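Local coordinates for protein ecto-NAD+ glycohydrolase (CD38 molecule) (Bos taurus, PDB 3GC6) that belongs to the ADP-ribosyl cyclase family and is a disulfide-bonded glycoprotein that combines a helical part with a parallel beta-sheet part, at residues A[91-96]-A[238-243]; A[105-110]-A[114-119]. The protein carries 1 engineered substitution. One frame throughout, in Å; residues are numbered along the deposited sequence. Where two conformers were deposited one is given.

Contact 1: residues A[91-96]-A[238-243]. With NAG (2-acetamido-2-deoxy-beta-D-glucopyranose), chain C.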
loop_
_atom_site.group_PDB
_atom_site.type_symbol
_atom_site.label_atom_id
_atom_site.label_comp_id
_atom_site.label_asym_id
_atom_site.label_seq_id
_atom_site.Cartn_x
_atom_site.Cartn_y
_atom_site.Cartn_z
ATOM N N LYS A 91 17.807 -19.801 11.602
ATOM C CA LYS A 91 17.162 -18.973 10.583
ATOM C C LYS A 91 16.104 -19.727 9.790
ATOM O O LYS A 91 14.975 -19.270 9.661
ATOM C CB LYS A 91 18.194 -18.415 9.601
ATOM C CG LYS A 91 17.562 -17.448 8.616
ATOM C CD LYS A 91 18.603 -16.695 7.800
ATOM C CE LYS A 91 17.935 -15.674 6.870
ATOM N NZ LYS A 91 17.294 -14.521 7.585
ATOM N N GLU A 92 16.481 -20.855 9.216
ATOM C CA GLU A 92 15.543 -21.569 8.336
ATOM C C GLU A 92 14.297 -22.073 9.107
ATOM O O GLU A 92 13.148 -21.888 8.692
ATOM C CB GLU A 92 16.266 -22.723 7.614
ATOM C CG GLU A 92 17.122 -22.291 6.391
ATOM C CD GLU A 92 18.470 -21.642 6.753
ATOM O OE1 GLU A 92 18.852 -21.723 7.941
ATOM O OE2 GLU A 92 19.140 -21.044 5.867
ATOM N N LEU A 93 14.539 -22.690 10.250
ATOM C CA LEU A 93 13.434 -23.244 11.034
ATOM C C LEU A 93 12.506 -22.148 11.543
ATOM O O LEU A 93 11.285 -22.298 11.487
ATOM C CB LEU A 93 13.984 -24.031 12.213
ATOM C CG LEU A 93 12.908 -24.528 13.168
ATOM C CD1 LEU A 93 11.948 -25.549 12.542
ATOM C CD2 LEU A 93 13.613 -25.075 14.420
ATOM N N ALA A 94 13.088 -21.060 12.053
ATOM C CA ALA A 94 12.277 -20.003 12.652
ATOM C C ALA A 94 11.351 -19.388 11.616
ATOM O O ALA A 94 10.188 -19.086 11.910
ATOM C CB ALA A 94 13.183 -18.904 13.306
ATOM N N HIS A 95 11.853 -19.230 10.399
ATOM C CA HIS A 95 11.034 -18.587 9.366
ATOM C C HIS A 95 9.968 -19.540 8.840
ATOM O O HIS A 95 8.833 -19.125 8.598
ATOM C CB HIS A 95 11.923 -17.924 8.323
ATOM C CG HIS A 95 12.784 -16.838 8.914
ATOM N ND1 HIS A 95 12.341 -15.535 9.077
ATOM C CD2 HIS A 95 14.037 -16.872 9.439
ATOM C CE1 HIS A 95 13.287 -14.810 9.650
ATOM N NE2 HIS A 95 14.327 -15.596 9.880
ATOM N N GLU A 96 10.304 -20.827 8.768
ATOM C CA GLU A 96 9.272 -21.825 8.426
ATOM C C GLU A 96 8.165 -21.822 9.484
ATOM O O GLU A 96 6.972 -21.804 9.163
ATOM C CB GLU A 96 9.887 -23.222 8.261
ATOM C CG GLU A 96 8.875 -24.323 7.875
ATOM C CD GLU A 96 8.172 -24.090 6.543
ATOM O OE1 GLU A 96 8.646 -23.258 5.726
ATOM O OE2 GLU A 96 7.140 -24.777 6.323
ATOM N N LEU A 238 13.018 -31.411 21.406
ATOM C CA LEU A 238 12.054 -31.492 20.284
ATOM C C LEU A 238 12.806 -31.467 18.975
ATOM O O LEU A 238 13.691 -30.636 18.776
ATOM C CB LEU A 238 11.116 -30.251 20.276
ATOM C CG LEU A 238 10.097 -30.119 21.393
ATOM C CD1 LEU A 238 9.506 -28.715 21.341
ATOM C CD2 LEU A 238 8.994 -31.168 21.273
ATOM N N SER A 239 12.447 -32.357 18.044
ATOM C CA SER A 239 12.983 -32.275 16.702
ATOM C C SER A 239 12.239 -31.170 15.960
ATOM O O SER A 239 11.189 -30.689 16.424
ATOM C CB SER A 239 12.747 -33.606 15.948
ATOM O OG SER A 239 11.352 -33.801 15.771
ATOM N N ARG A 240 12.724 -30.821 14.773
ATOM C CA ARG A 240 12.001 -29.860 13.940
ATOM C C ARG A 240 10.535 -30.243 13.707
ATOM O O ARG A 240 9.630 -29.415 13.844
ATOM C CB ARG A 240 12.690 -29.679 12.589
ATOM C CG ARG A 240 14.060 -29.053 12.675
ATOM C CD ARG A 240 14.629 -28.849 11.276
ATOM N NE ARG A 240 16.070 -28.611 11.302
ATOM C CZ ARG A 240 16.654 -27.528 10.803
ATOM N NH1 ARG A 240 15.927 -26.574 10.226
ATOM N NH2 ARG A 240 17.974 -27.405 10.877
ATOM N N ASP A 241 10.290 -31.497 13.334
ATOM C CA ASP A 241 8.913 -31.911 13.046
ATOM C C ASP A 241 8.059 -31.920 14.307
ATOM O O ASP A 241 6.879 -31.531 14.253
ATOM C CB ASP A 241 8.878 -33.288 12.380
ATOM C CG ASP A 241 9.447 -33.266 10.970
ATOM O OD1 ASP A 241 9.606 -32.169 10.383
ATOM O OD2 ASP A 241 9.714 -34.365 10.422
ATOM N N GLN A 242 8.626 -32.361 15.438
ATOM C CA GLN A 242 7.847 -32.340 16.687
ATOM C C GLN A 242 7.476 -30.904 17.046
ATOM O O GLN A 242 6.346 -30.629 17.441
ATOM C CB GLN A 242 8.631 -32.964 17.847
ATOM C CG GLN A 242 8.814 -34.466 17.676
ATOM C CD GLN A 242 9.705 -35.045 18.717
ATOM O OE1 GLN A 242 10.739 -34.467 19.081
ATOM N NE2 GLN A 242 9.326 -36.226 19.206
ATOM N N PHE A 243 8.424 -29.990 16.878
ATOM C CA PHE A 243 8.206 -28.579 17.192
ATOM C C PHE A 243 7.100 -28.003 16.312
ATOM O O PHE A 243 6.142 -27.356 16.787
ATOM C CB PHE A 243 9.516 -27.818 16.961
ATOM C CG PHE A 243 9.378 -26.312 17.003
ATOM C CD1 PHE A 243 8.919 -25.673 18.145
ATOM C CD2 PHE A 243 9.731 -25.539 15.898
ATOM C CE1 PHE A 243 8.800 -24.303 18.203
ATOM C CE2 PHE A 243 9.601 -24.150 15.934
ATOM C CZ PHE A 243 9.130 -23.525 17.073
HETATM C C1 NAG C . 21.630 -25.413 14.285
HETATM C C2 NAG C . 20.610 -25.584 13.149
HETATM C C3 NAG C . 21.296 -26.248 11.940
HETATM C C4 NAG C . 22.651 -25.625 11.573
HETATM C C5 NAG C . 23.498 -25.460 12.833
HETATM C C6 NAG C . 24.830 -24.731 12.577
HETATM C C7 NAG C . 18.258 -25.859 13.805
HETATM C C8 NAG C . 17.245 -26.769 14.427
HETATM N N2 NAG C . 19.468 -26.402 13.570
HETATM O O3 NAG C . 20.425 -26.266 10.827
HETATM O O4 NAG C . 23.338 -26.461 10.629
HETATM O O5 NAG C . 22.749 -24.703 13.771
HETATM O O6 NAG C . 24.604 -23.507 11.907
HETATM O O7 NAG C . 17.966 -24.692 13.529
HETATM O O HOH W 1 17.212 -23.544 11.069
#
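Leu-93, on helix 91-101, meets both Phe-243 and Arg-240 of helix 240-244. In the apolar part, with CG anti to the backbone N (chi1 174°), Leu-93 sends CD1 to the edge of the Phe-243 ring, 4.0 Å from CD2 and near the ring plane, and 4.1 Å from CG of Arg-240. A branched leucine can touch both ring and arginine stem. Leu-93 and Phe-243 pack together over Val-168 and Val-202, on inner strands 164-170 and 196-203 of the parallel sheet.

The polar part lies beyond. Extended from CG to NE, Arg-240 reaches the glycan, its NH1 lying 3.8 Å from CB of Leu-93 in an oblique approach. The acetyl methyl C8 of NAG sits 3.5 Å above one guanidinium face, toward the rim. At the edge, Arg-240 NH2 makes a weak, bent bond to NAG O3 (2.7 Å, 120°), but its salt bridge is to Asp-204, which also bonds NAG. One water accepts from Leu-93 N (2.9 Å), more weakly from Arg-240 NH1, and donates to NAG O7 (2.8 Å).

A Ser-239/Gln-242 capping box starts helix 240-244.

Apolar packing thus joins the helices directly; their polar groups meet through the sugar and a water held weakly on the arginine side.

Contact 2: residues A[105-110]-A[114-119]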
loop_
_atom_site.group_PDB
_atom_site.type_symbol
_atom_site.label_atom_id
_atom_site.label_comp_id
_atom_site.label_asym_id
_atom_site.label_seq_id
_atom_site.Cartn_x
_atom_site.Cartn_y
_atom_site.Cartn_z
ATOM N N THR A 105 8.650 -12.758 12.410
ATOM C CA THR A 105 10.029 -12.483 12.834
ATOM C C THR A 105 10.413 -11.039 12.462
ATOM O O THR A 105 9.637 -10.347 11.798
ATOM C CB THR A 105 11.068 -13.410 12.149
ATOM O OG1 THR A 105 11.099 -13.139 10.745
ATOM C CG2 THR A 105 10.700 -14.897 12.369
ATOM N N LEU A 106 11.632 -10.651 12.848
ATOM C CA LEU A 106 12.134 -9.320 12.509
ATOM C C LEU A 106 12.132 -9.158 10.994
ATOM O O LEU A 106 11.858 -8.078 10.483
ATOM C CB LEU A 106 13.546 -9.154 13.068
ATOM C CG LEU A 106 14.229 -7.790 12.864
ATOM C CD1 LEU A 106 13.382 -6.695 13.480
ATOM C CD2 LEU A 106 15.647 -7.806 13.431
ATOM N N GLU A 107 12.452 -10.237 10.283
ATOM C CA GLU A 107 12.528 -10.183 8.823
ATOM C C GLU A 107 11.165 -10.173 8.154
ATOM O O GLU A 107 11.072 -10.077 6.927
ATOM C CB GLU A 107 13.402 -11.336 8.313
ATOM C CG GLU A 107 14.831 -11.288 8.784
ATOM C CD GLU A 107 15.018 -11.669 10.259
ATOM O OE1 GLU A 107 14.185 -12.412 10.812
ATOM O OE2 GLU A 107 16.013 -11.272 10.872
ATOM N N ASP A 108 10.100 -10.239 8.958
ATOM C CA ASP A 108 8.739 -10.152 8.453
ATOM C C ASP A 108 8.115 -8.767 8.699
ATOM O O ASP A 108 6.965 -8.528 8.353
ATOM C CB ASP A 108 7.872 -11.253 9.071
ATOM C CG ASP A 108 8.349 -12.648 8.706
ATOM O OD1 ASP A 108 8.505 -12.908 7.472
ATOM O OD2 ASP A 108 8.541 -13.492 9.619
ATOM N N THR A 109 8.858 -7.862 9.363
ATOM C CA THR A 109 8.431 -6.468 9.449
ATOM C C THR A 109 8.716 -5.817 8.089
ATOM O O THR A 109 9.481 -6.365 7.286
ATOM C CB THR A 109 9.231 -5.705 10.544
ATOM O OG1 THR A 109 10.631 -5.676 10.237
ATOM C CG2 THR A 109 9.009 -6.378 11.917
ATOM N N LEU A 110 8.148 -4.634 7.833
ATOM C CA LEU A 110 8.399 -3.980 6.530
ATOM C C LEU A 110 9.900 -3.778 6.300
ATOM O O LEU A 110 10.475 -4.220 5.287
ATOM C CB LEU A 110 7.665 -2.651 6.457
ATOM C CG LEU A 110 7.616 -1.949 5.092
ATOM C CD1 LEU A 110 6.421 -0.976 5.031
ATOM C CD2 LEU A 110 8.919 -1.198 4.849
ATOM N N LEU A 114 12.480 -5.566 3.637
ATOM C CA LEU A 114 13.269 -4.867 2.611
ATOM C C LEU A 114 14.745 -5.286 2.657
ATOM O O LEU A 114 15.361 -5.487 1.618
ATOM C CB LEU A 114 13.212 -3.354 2.811
ATOM C CG LEU A 114 12.152 -2.556 2.085
ATOM C CD1 LEU A 114 10.820 -3.261 1.975
ATOM C CD2 LEU A 114 12.072 -1.062 2.595
ATOM N N ALA A 115 15.313 -5.365 3.870
ATOM C CA ALA A 115 16.766 -5.468 4.034
ATOM C C ALA A 115 17.295 -6.895 4.078
ATOM O O ALA A 115 18.467 -7.120 3.893
ATOM C CB ALA A 115 17.159 -4.720 5.319
ATOM N N ASP A 116 16.416 -7.881 4.288
ATOM C CA ASP A 116 16.868 -9.249 4.532
ATOM C C ASP A 116 17.752 -9.735 3.390
ATOM O O ASP A 116 17.340 -9.671 2.217
ATOM C CB ASP A 116 15.639 -10.164 4.624
ATOM C CG ASP A 116 15.963 -11.542 5.217
ATOM O OD1 ASP A 116 17.036 -11.737 5.794
ATOM O OD2 ASP A 116 15.086 -12.418 5.101
ATOM N N GLY A 117 18.945 -10.219 3.741
ATOM C CA GLY A 117 19.853 -10.773 2.737
ATOM C C GLY A 117 20.641 -9.767 1.924
ATOM O O GLY A 117 21.507 -10.173 1.126
ATOM N N LEU A 118 20.373 -8.473 2.107
ATOM C CA LEU A 118 21.084 -7.456 1.332
ATOM C C LEU A 118 22.329 -6.928 2.063
ATOM O O LEU A 118 22.495 -7.105 3.290
ATOM C CB LEU A 118 20.184 -6.271 0.991
ATOM C CG LEU A 118 18.827 -6.632 0.391
ATOM C CD1 LEU A 118 18.060 -5.365 -0.039
ATOM C CD2 LEU A 118 19.026 -7.568 -0.813
ATOM N N ARG A 119 23.195 -6.288 1.275
ATOM C CA ARG A 119 24.389 -5.604 1.762
ATOM C C ARG A 119 24.338 -4.175 1.253
ATOM O O ARG A 119 23.854 -3.920 0.152
ATOM C CB ARG A 119 25.643 -6.295 1.215
ATOM C CG ARG A 119 25.743 -7.771 1.570
ATOM C CD ARG A 119 25.810 -7.933 3.071
ATOM N NE ARG A 119 25.961 -9.316 3.512
ATOM C CZ ARG A 119 27.128 -9.935 3.637
ATOM N NH1 ARG A 119 28.257 -9.295 3.344
ATOM N NH2 ARG A 119 27.169 -11.195 4.057
HETATM O O HOH W 2 12.018 -11.533 4.729
HETATM O O HOH W 3 18.195 -11.284 8.348
#
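Glu-107 and Asp-116 cross at about a right angle, their carboxylate planes turned 47° apart. What touches is the stem of the glutamate: its CB and CG lie against the aspartate carboxylate, CG of Glu-107 being 3.7 Å from OD1 of Asp-116. A bend at chi2 (74°) then leads the glutamate head away toward Trp-87 NE1, its hydrogen-bond donor, and OE2 of Glu-107 stays 5.2 Å from OD1 of Asp-116. The bent two-methylene stem probably helps to keep the like charges apart, and Lys-91, in a long, weak ion pair with Asp-116, may partly offset them. Two waters span the pair: one donates to the backbone O of Glu-107 (2.8 Å) and to OD2 of Asp-116, the other to OD1 of Asp-116 and weakly to OE2 of Glu-107.

Between these acids the chain makes a short helix, 110-115, entered from a 3-10 turn and left through a type II beta turn from Ala-115 to Leu-118, in which Gly-117 readily adopts the positive phi. Thr-109 is the N-cap: its hydroxyl donates to Leu-106 O (2.7 Å) and accepts from Gly-112 N, a double role that suits threonine.

Leu-110 and Leu-114 lie side by side and point the same way, their CD2 atoms 3.9 Å from each other. The i to i+4 bond from Leu-114 N to Leu-110 O (2.9 Å, 161°) brings them to the same side of the helix. Leu-110 also packs on Tyr-31 and Thr-32 of helix 20-35, while Arg-27 of that helix bonds the carbonyl oxygens of Leu-114 and Asp-116.

How the contacts relate
From the N terminus, helix 20-35 comes early, and strand 85-88 later leads into helix 91-101, where contact 1 opens. The loop that follows begins contact 2, which closes after just three intervening residues around helix 110-115. Contact 1 closes only after 141 residues, once the chain has added strands 164-170, 196-203 and 231-239, so contact 2 is nested within it. Contact 1 joins the helices that follow the two outermost strands of the parallel sheet, where they meet over the inner ones; contact 2 belongs with the helical part. Their centres are about 19 Å apart, yet helix 91-101 serves both: His-95 packs on Thr-105 and Glu-107, and Lys-91 reaches Asp-116.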